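IclR family transcriptional regulator (Brucella abortus, PDB 5WHM) probably represses transcription as an IclR-type regulator, binding DNA through its helix-turn-helix domain. Local coordinates at residues Phe22-Ala25 and Leu26-Leu30; Gly53-Lys56 and Pro57-Ser60; Leu62-Thr65 and Leu66-Gly70. All coordinates share one frame; numbering follows the deposited sequence. Where two conformers were deposited one is given.

All three contacts are local turns of the N-terminal helix-turn-helix domain and follow one another along the chain in series, none enclosing or crossing another. Contact 1 closes the first turn of helix 24-33; contact 2 comes after helix 45-52 and starts helix 56-69; contact 3 lies further along that same helix and finishes it at Gly70. Their centres are 13 to 14 Å apart, and side chains bridge them: Arg28 NE of contact 1 is 3.6 Å from Leu54 CD2 of contact 2, Arg28 CB is 3.8 Å from Leu62 CD1 of contact 3, and Leu54 CD1 is 4.0 Å from Leu62 CD1. Contacts 1 and 3 also meet the second subunit.

Contact 1 (Phe22-Ala25 and Leu26-Leu30); sequences FVTA and LARGL. With ACY (acetic acid), chain K.
The guanidinium of Arg28 has the methyl CG2 of Thr24 over one face, 3.6 Å from NE, while an oxygen of a bound acetic acid molecule sits at its edge near the plane. NH1 donates to that oxygen, ACY O, at 3.0 Å with an N-H...O angle of 151°; the molecule probably comes from the crystallisation liquor. The other flat group, the Phe22 ring, meets the Ala27 methyl obliquely, CZ lying 3.5 Å from CB. These pairs bracket the N-terminal turn of helix 24-33, a helix of the winged helix-turn-helix domain, with Val23 at the N-cap position.

With its CG anti to the backbone N (chi1 -174°), Phe22 swings its ring along the chain to the helix. Thr24 likewise sends CG2 away from its own N, and the chain of Arg28, extended from CG to NE, crosses that methyl obliquely. Arg28 continues onto Thr58 and Leu62, which joins this turn to helix 56-69 and, through Leu54, to the loop before it. The flank of Val23 and Leu26 faces the second subunit: Leu26 packs on Thr65 of that subunit, and separately the backbone N of Val23 donates a hydrogen bond to the OG1 of the same threonine.

Val23 O receives Ala27 N at 3.2 Å, with an N-H...O angle of 168°, and a weak bond from Leu26 N; Arg28 N reaches Thr24 O at 2.9 Å.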
ATOM      1  N   PHE C  22     -10.666 -23.891   0.105  1.00 45.96           N
ATOM      2  CA  PHE C  22     -10.130 -22.905   1.039  1.00 44.12           C
ATOM      3  C   PHE C  22      -8.758 -23.357   1.551  1.00 42.79           C
ATOM      4  O   PHE C  22      -8.618 -24.457   2.106  1.00 45.07           O
ATOM      5  CB  PHE C  22     -11.118 -22.700   2.189  1.00 46.98           C
ATOM      6  CG  PHE C  22     -10.738 -21.603   3.139  1.00 45.56           C
ATOM      7  CD1 PHE C  22     -11.004 -20.279   2.833  1.00 48.39           C
ATOM      8  CD2 PHE C  22     -10.122 -21.895   4.346  1.00 46.28           C
ATOM      9  CE1 PHE C  22     -10.645 -19.257   3.708  1.00 42.86           C
ATOM     10  CE2 PHE C  22      -9.779 -20.880   5.222  1.00 45.25           C
ATOM     11  CZ  PHE C  22     -10.053 -19.562   4.897  1.00 43.51           C
ATOM     12  N   VAL C  23      -7.745 -22.504   1.377  1.00 39.58           N
ATOM     13  CA  VAL C  23      -6.369 -22.838   1.744  1.00 38.41           C
ATOM     14  C   VAL C  23      -6.097 -22.225   3.114  1.00 38.57           C
ATOM     15  O   VAL C  23      -5.778 -21.042   3.233  1.00 36.56           O
ATOM     16  CB  VAL C  23      -5.364 -22.357   0.690  1.00 35.42           C
ATOM     17  CG1 VAL C  23      -3.945 -22.772   1.077  1.00 34.81           C
ATOM     18  CG2 VAL C  23      -5.724 -22.913  -0.670  1.00 35.65           C
ATOM     19  N   THR C  24      -6.181 -23.057   4.154  1.00 30.87           N
ATOM     20  CA  THR C  24      -6.086 -22.580   5.534  1.00 30.13           C
ATOM     21  C   THR C  24      -4.737 -21.924   5.830  1.00 30.79           C
ATOM     22  O   THR C  24      -4.684 -20.888   6.494  1.00 29.46           O
ATOM     23  CB  THR C  24      -6.348 -23.760   6.485  1.00 36.04           C
ATOM     24  OG1 THR C  24      -7.678 -24.223   6.241  1.00 37.43           O
ATOM     25  CG2 THR C  24      -6.214 -23.343   7.951  1.00 36.15           C
ATOM     26  N   ALA C  25      -3.628 -22.510   5.358  1.00 28.31           N
ATOM     27  CA  ALA C  25      -2.315 -21.920   5.647  1.00 31.00           C
ATOM     28  C   ALA C  25      -2.169 -20.513   5.069  1.00 26.98           C
ATOM     29  O   ALA C  25      -1.492 -19.665   5.662  1.00 27.90           O
ATOM     30  CB  ALA C  25      -1.188 -22.817   5.111  1.00 30.93           C
ATOM     31  N   LEU C  26      -2.769 -20.253   3.909  1.00 26.04           N
ATOM     32  CA  LEU C  26      -2.765 -18.908   3.342  1.00 27.90           C
ATOM     33  C   LEU C  26      -3.590 -17.947   4.203  1.00 30.60           C
ATOM     34  O   LEU C  26      -3.136 -16.839   4.505  1.00 28.34           O
ATOM     35  CB  LEU C  26      -3.317 -18.956   1.918  1.00 26.88           C
ATOM     36  CG  LEU C  26      -3.526 -17.615   1.228  1.00 27.69           C
ATOM     37  CD1 LEU C  26      -2.223 -16.808   1.272  1.00 25.73           C
ATOM     38  CD2 LEU C  26      -3.974 -17.805  -0.200  1.00 25.18           C
ATOM     39  N   ALA C  27      -4.800 -18.363   4.621  1.00 26.63           N
ATOM     40  CA  ALA C  27      -5.601 -17.532   5.522  1.00 28.13           C
ATOM     41  C   ALA C  27      -4.835 -17.204   6.795  1.00 28.80           C
ATOM     42  O   ALA C  27      -4.878 -16.070   7.282  1.00 22.46           O
ATOM     43  CB  ALA C  27      -6.924 -18.229   5.862  1.00 26.76           C
ATOM     44  N   ARG C  28      -4.116 -18.185   7.352  1.00 24.55           N
ATOM     45  CA  ARG C  28      -3.451 -17.954   8.630  1.00 24.71           C
ATOM     46  C   ARG C  28      -2.296 -16.969   8.478  1.00 25.13           C
ATOM     47  O   ARG C  28      -2.066 -16.131   9.356  1.00 25.27           O
ATOM     48  CB  ARG C  28      -2.941 -19.273   9.210  1.00 25.68           C
ATOM     49  CG  ARG C  28      -4.014 -20.230   9.750  1.00 28.89           C
ATOM     50  CD  ARG C  28      -3.316 -21.521  10.220  1.00 32.68           C
ATOM     51  NE  ARG C  28      -4.315 -22.375  10.842  1.00 39.23           N
ATOM     52  CZ  ARG C  28      -4.085 -23.596  11.295  1.00 45.56           C
ATOM     53  NH1 ARG C  28      -2.870 -24.129  11.181  1.00 44.39           N
ATOM     54  NH2 ARG C  28      -5.072 -24.266  11.847  1.00 44.26           N
ATOM     55  N   GLY C  29      -1.533 -17.081   7.388  1.00 24.79           N
ATOM     56  CA  GLY C  29      -0.461 -16.122   7.150  1.00 20.74           C
ATOM     57  C   GLY C  29      -0.967 -14.708   6.926  1.00 25.51           C
ATOM     58  O   GLY C  29      -0.365 -13.743   7.405  1.00 23.83           O
ATOM     59  N   LEU C  30      -2.073 -14.557   6.187  1.00 22.50           N
ATOM     60  CA  LEU C  30      -2.603 -13.204   5.985  1.00 26.99           C
ATOM     61  C   LEU C  30      -3.173 -12.642   7.281  1.00 27.60           C
ATOM     62  O   LEU C  30      -3.065 -11.432   7.535  1.00 26.80           O
ATOM     63  CB  LEU C  30      -3.670 -13.202   4.897  1.00 28.29           C
ATOM     64  CG  LEU C  30      -3.054 -13.420   3.507  1.00 35.47           C
ATOM     65  CD1 LEU C  30      -4.129 -13.835   2.536  1.00 37.76           C
ATOM     66  CD2 LEU C  30      -2.424 -12.142   3.023  1.00 35.25           C
TER
HETATM   67  C   ACY K 303       0.558 -23.313   9.167  1.00 57.60           C
HETATM   68  O   ACY K 303      -0.672 -23.402   9.321  1.00 49.20           O
HETATM   69  OXT ACY K 303       1.536 -23.683   9.887  1.00 62.56           O
HETATM   70  CH3 ACY K 303       0.869 -22.675   7.896  1.00 62.63           C

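Contact 2 (Gly53-Lys56 and Pro57-Ser60); sequences GLPK and PTVS
The CG2 methyl of Val59 meets CB of Leu54, 3.8 Å away. Leu54 itself carries CG anti to its carbonyl carbon, beside the backbone N (chi1 -63°). The branch of Val59 that does the touching is likewise anti to the carbonyl carbon, with CG1 turned away from the backbone N (chi1 170°); the same CG2 also lies 3.5 Å from Pro55 O. Thr58 runs side by side with the Pro55 ring and points the same way, its OG1 4.0 Å from Pro55 CD. Both proline rings are C-gamma exo, and CB of Pro55 is 3.9 Å from CD of Pro57.

This is the entry to the recognition-helix position of the helix-turn-helix: Gly53, with positive phi, is the first residue to leave helix 45-52 and opens the turn, and Pro55 is the N-cap of helix 56-69. Pro55 O receives Val59 N at 3.0 Å, nearly straight, and Thr58 N weakly.

Ser60 has two conformers; in the one given, OG lies anti to the carbonyl carbon, beside the backbone N (chi1 -75°). There OG donates to Lys56 O at 3.1 Å from above the carbonyl plane, a bond the second conformer makes less certain, and Ser60 N reaches that same oxygen at 2.9 Å from the opposite face.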
ATOM      1  N   GLY C  53      -5.140 -16.198  18.004  1.00 34.99           N
ATOM      2  CA  GLY C  53      -5.596 -17.457  18.565  1.00 39.21           C
ATOM      3  C   GLY C  53      -4.826 -18.684  18.091  1.00 39.54           C
ATOM      4  O   GLY C  53      -5.090 -19.780  18.583  1.00 40.06           O
ATOM      5  N   LEU C  54      -3.871 -18.538  17.169  1.00 36.94           N
ATOM      6  CA  LEU C  54      -3.123 -19.692  16.671  1.00 36.62           C
ATOM      7  C   LEU C  54      -2.056 -20.125  17.680  1.00 38.32           C
ATOM      8  O   LEU C  54      -1.476 -19.291  18.388  1.00 33.71           O
ATOM      9  CB  LEU C  54      -2.445 -19.358  15.338  1.00 33.32           C
ATOM     10  CG  LEU C  54      -3.378 -19.025  14.169  1.00 35.20           C
ATOM     11  CD1 LEU C  54      -2.633 -18.343  13.007  1.00 31.51           C
ATOM     12  CD2 LEU C  54      -4.118 -20.298  13.715  1.00 34.90           C
ATOM     13  N   PRO C  55      -1.730 -21.416  17.723  1.00 38.42           N
ATOM     14  CA  PRO C  55      -0.613 -21.860  18.577  1.00 38.19           C
ATOM     15  C   PRO C  55       0.710 -21.198  18.184  1.00 35.46           C
ATOM     16  O   PRO C  55       0.976 -20.899  17.014  1.00 32.40           O
ATOM     17  CB  PRO C  55      -0.569 -23.380  18.346  1.00 39.55           C
ATOM     18  CG  PRO C  55      -1.919 -23.734  17.785  1.00 40.16           C
ATOM     19  CD  PRO C  55      -2.333 -22.529  16.971  1.00 37.44           C
ATOM     20  N   LYS C  56       1.556 -20.985  19.188  1.00 37.37           N
ATOM     21  CA  LYS C  56       2.864 -20.379  18.946  1.00 42.96           C
ATOM     22  C   LYS C  56       3.738 -21.114  17.919  1.00 37.14           C
ATOM     23  O   LYS C  56       4.367 -20.423  17.097  1.00 36.19           O
ATOM     24  CB  LYS C  56       3.606 -20.221  20.284  1.00 51.64           C
ATOM     25  CG  LYS C  56       4.632 -19.078  20.274  1.00 59.26           C
ATOM     26  CD  LYS C  56       5.542 -19.108  21.510  1.00 67.71           C
ATOM     27  CE  LYS C  56       6.757 -18.192  21.348  1.00 70.27           C
ATOM     28  NZ  LYS C  56       7.986 -18.733  22.040  1.00 73.13           N
ATOM     29  N   PRO C  57       3.848 -22.457  17.893  1.00 36.47           N
ATOM     30  CA  PRO C  57       4.644 -23.083  16.813  1.00 30.39           C
ATOM     31  C   PRO C  57       4.071 -22.799  15.434  1.00 32.56           C
ATOM     32  O   PRO C  57       4.822 -22.693  14.460  1.00 31.64           O
ATOM     33  CB  PRO C  57       4.601 -24.590  17.140  1.00 35.88           C
ATOM     34  CG  PRO C  57       4.140 -24.682  18.565  1.00 38.27           C
ATOM     35  CD  PRO C  57       3.272 -23.468  18.805  1.00 37.25           C
ATOM     36  N   THR C  58       2.748 -22.648  15.327  1.00 32.07           N
ATOM     37  CA  THR C  58       2.142 -22.335  14.038  1.00 31.93           C
ATOM     38  C   THR C  58       2.507 -20.928  13.597  1.00 28.30           C
ATOM     39  O   THR C  58       2.915 -20.703  12.450  1.00 27.05           O
ATOM     40  CB  THR C  58       0.630 -22.495  14.144  1.00 34.69           C
ATOM     41  OG1 THR C  58       0.346 -23.863  14.390  1.00 39.08           O
ATOM     42  CG2 THR C  58      -0.075 -22.053  12.856  1.00 34.21           C
ATOM     43  N   VAL C  59       2.361 -19.962  14.506  1.00 28.62           N
ATOM     44  CA  VAL C  59       2.770 -18.597  14.218  1.00 29.00           C
ATOM     45  C   VAL C  59       4.250 -18.561  13.827  1.00 26.97           C
ATOM     46  O   VAL C  59       4.626 -17.870  12.872  1.00 26.82           O
ATOM     47  CB  VAL C  59       2.482 -17.704  15.436  1.00 30.42           C
ATOM     48  CG1 VAL C  59       3.121 -16.317  15.255  1.00 28.26           C
ATOM     49  CG2 VAL C  59       0.964 -17.628  15.667  1.00 27.44           C
ATOM     50  N   SER C  60       5.083 -19.329  14.549  0.54 24.01           N
ATOM     51  CA  SER C  60       6.524 -19.351  14.274  0.54 26.25           C
ATOM     52  C   SER C  60       6.828 -19.760  12.842  0.54 25.86           C
ATOM     53  O   SER C  60       7.719 -19.183  12.208  0.54 26.94           O
ATOM     54  CB  SER C  60       7.239 -20.298  15.241  0.54 31.32           C
ATOM     55  OG  SER C  60       7.336 -19.725  16.526  0.54 36.17           O
TER

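Contact 3 (Leu62-Thr65 and Leu66-Gly70); sequences LTHT and LVRLG. With EDO (1,2-ethanediol), chain I.
Arg68, described here in one of its two deposited conformers, lies alongside His64, one turn back on helix 56-69, and both side chains point the same way. At its root, Arg68 CB is 3.7 Å from His64 O, within the turn closed by Arg68 N donating to that oxygen at 3.0 Å. CG, placed anti to the carbonyl carbon, rises over one face of the imidazole: it stands 4.2 Å from the ring centroid, 24° off the normal and offset toward the rim, a CH-pi contact. CD comes next and nears the ring's far end, 3.5 Å from NE2. A bend at chi3 (62°) then turns NE and the guanidinium, whose plane is inclined 57° to the imidazole, so the two planes are not stacked. In this conformer the tip looks across the dimer: NH1 forms a salt bridge with Asp19 and NH2 with Glu16, both of the second subunit. The same Asp19 accepts from His64 NE2.

Next to this pair, Thr65 and Leu69 also run side by side, Thr65 CG2 reaching Leu69 CD1 at 3.8 Å. Thr65 OG1 is bonded to Arg61 O, leaving its methyl for the leucine. On the flank where Thr63 and Val67 both touch Leu72 of strand 72-74, Val67 CG2 lies tightly against Thr63 O, 3.2 Å away.

Gly70 stops the helix in a Schellman motif, with positive phi and its N bonded to Val67 O at 3.1 Å and weakly to Leu66 O.

The aliphatic part of Arg68 thus holds the imidazole from one side while carboxylates of the second subunit engage both polar ends, tying this end of the helix into the dimer interface. Asp19 would probably favour protonation of His64 and the nearby guanidinium would oppose it, so the charge of the imidazole is not settled.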
ATOM      1  N   LEU C  62       4.767 -19.405  10.271  1.00 22.22           N
ATOM      2  CA  LEU C  62       4.254 -18.361   9.386  1.00 21.55           C
ATOM      3  C   LEU C  62       5.187 -17.153   9.336  1.00 24.32           C
ATOM      4  O   LEU C  62       5.509 -16.653   8.242  1.00 22.12           O
ATOM      5  CB  LEU C  62       2.841 -17.946   9.829  1.00 20.57           C
ATOM      6  CG  LEU C  62       1.831 -19.095   9.768  1.00 24.65           C
ATOM      7  CD1 LEU C  62       0.545 -18.753  10.558  1.00 23.77           C
ATOM      8  CD2 LEU C  62       1.547 -19.406   8.308  1.00 25.63           C
ATOM      9  N   THR C  63       5.648 -16.681  10.504  1.00 22.52           N
ATOM     10  CA  THR C  63       6.541 -15.529  10.507  1.00 24.80           C
ATOM     11  C   THR C  63       7.893 -15.874   9.894  1.00 24.50           C
ATOM     12  O   THR C  63       8.466 -15.049   9.177  1.00 23.20           O
ATOM     13  CB  THR C  63       6.723 -14.943  11.918  1.00 26.07           C
ATOM     14  OG1 THR C  63       7.192 -15.943  12.809  1.00 26.71           O
ATOM     15  CG2 THR C  63       5.390 -14.341  12.501  1.00 23.06           C
ATOM     16  N   HIS C  64       8.424 -17.074  10.168  1.00 23.55           N
ATOM     17  CA  HIS C  64       9.667 -17.499   9.514  1.00 25.76           C
ATOM     18  C   HIS C  64       9.530 -17.438   7.999  1.00 27.08           C
ATOM     19  O   HIS C  64      10.409 -16.914   7.297  1.00 22.88           O
ATOM     20  CB  HIS C  64      10.040 -18.918   9.952  1.00 26.86           C
ATOM     21  CG  HIS C  64      11.096 -19.551   9.095  1.00 27.50           C
ATOM     22  ND1 HIS C  64      12.437 -19.296   9.273  1.00 30.39           N
ATOM     23  CD2 HIS C  64      11.009 -20.420   8.057  1.00 29.15           C
ATOM     24  CE1 HIS C  64      13.138 -19.995   8.388  1.00 37.08           C
ATOM     25  NE2 HIS C  64      12.296 -20.699   7.648  1.00 33.82           N
ATOM     26  N   THR C  65       8.421 -17.983   7.480  1.00 18.68           N
ATOM     27  CA  THR C  65       8.157 -17.933   6.045  1.00 22.16           C
ATOM     28  C   THR C  65       8.082 -16.489   5.533  1.00 25.76           C
ATOM     29  O   THR C  65       8.648 -16.153   4.482  1.00 22.34           O
ATOM     30  CB  THR C  65       6.850 -18.690   5.779  1.00 23.26           C
ATOM     31  OG1 THR C  65       7.019 -20.015   6.265  1.00 27.01           O
ATOM     32  CG2 THR C  65       6.475 -18.718   4.281  1.00 22.78           C
ATOM     33  N   LEU C  66       7.342 -15.630   6.239  1.00 23.88           N
ATOM     34  CA  LEU C  66       7.164 -14.254   5.782  1.00 21.46           C
ATOM     35  C   LEU C  66       8.497 -13.504   5.778  1.00 22.62           C
ATOM     36  O   LEU C  66       8.752 -12.688   4.886  1.00 21.66           O
ATOM     37  CB  LEU C  66       6.108 -13.543   6.666  1.00 17.68           C
ATOM     38  CG  LEU C  66       4.696 -14.106   6.469  1.00 22.99           C
ATOM     39  CD1 LEU C  66       3.718 -13.633   7.611  1.00 24.78           C
ATOM     40  CD2 LEU C  66       4.153 -13.694   5.096  1.00 18.98           C
ATOM     41  N   VAL C  67       9.368 -13.782   6.757  1.00 19.94           N
ATOM     42  CA  VAL C  67      10.704 -13.174   6.755  1.00 24.38           C
ATOM     43  C   VAL C  67      11.534 -13.662   5.563  1.00 26.86           C
ATOM     44  O   VAL C  67      12.167 -12.865   4.861  1.00 21.99           O
ATOM     45  CB  VAL C  67      11.411 -13.438   8.096  1.00 22.52           C
ATOM     46  CG1 VAL C  67      12.895 -12.957   8.044  1.00 27.91           C
ATOM     47  CG2 VAL C  67      10.617 -12.747   9.231  1.00 21.70           C
ATOM     48  N   ARG C  68      11.545 -14.969   5.306  0.52 25.92           N
ATOM     49  CA  ARG C  68      12.362 -15.433   4.182  0.52 24.77           C
ATOM     50  C   ARG C  68      11.878 -14.837   2.865  0.52 26.05           C
ATOM     51  O   ARG C  68      12.676 -14.637   1.944  0.52 25.50           O
ATOM     52  CB  ARG C  68      12.369 -16.958   4.101  0.52 24.41           C
ATOM     53  CG  ARG C  68      13.172 -17.609   5.203  0.52 26.04           C
ATOM     54  CD  ARG C  68      13.594 -19.025   4.835  0.52 28.95           C
ATOM     55  NE  ARG C  68      14.463 -19.057   3.661  0.52 29.05           N
ATOM     56  CZ  ARG C  68      14.755 -20.165   2.989  0.52 32.67           C
ATOM     57  NH1 ARG C  68      14.223 -21.322   3.382  0.52 22.46           N
ATOM     58  NH2 ARG C  68      15.560 -20.113   1.922  0.52 30.33           N
ATOM     59  N   LEU C  69      10.582 -14.543   2.764  1.00 22.51           N
ATOM     60  CA  LEU C  69      10.006 -14.028   1.537  1.00 22.47           C
ATOM     61  C   LEU C  69      10.171 -12.520   1.392  1.00 23.82           C
ATOM     62  O   LEU C  69       9.996 -12.020   0.288  1.00 23.34           O
ATOM     63  CB  LEU C  69       8.499 -14.375   1.486  1.00 23.36           C
ATOM     64  CG  LEU C  69       8.089 -15.847   1.291  1.00 26.24           C
ATOM     65  CD1 LEU C  69       6.547 -16.023   1.556  1.00 24.02           C
ATOM     66  CD2 LEU C  69       8.448 -16.261  -0.107  1.00 25.84           C
ATOM     67  N   GLY C  70      10.491 -11.799   2.470  1.00 23.39           N
ATOM     68  CA  GLY C  70      10.628 -10.352   2.411  1.00 24.53           C
ATOM     69  C   GLY C  70       9.384  -9.569   2.787  1.00 22.19           C
ATOM     70  O   GLY C  70       9.366  -8.355   2.565  1.00 21.83           O
TER
HETATM   71  C1  EDO I 301      12.089  -6.657   1.735  1.00 61.09           C
HETATM   72  O1  EDO I 301      11.865  -7.384   0.525  1.00 57.44           O
HETATM   73  C2  EDO I 301      13.586  -6.519   1.998  1.00 65.76           C
HETATM   74  O2  EDO I 301      14.187  -7.821   2.006  1.00 67.53           O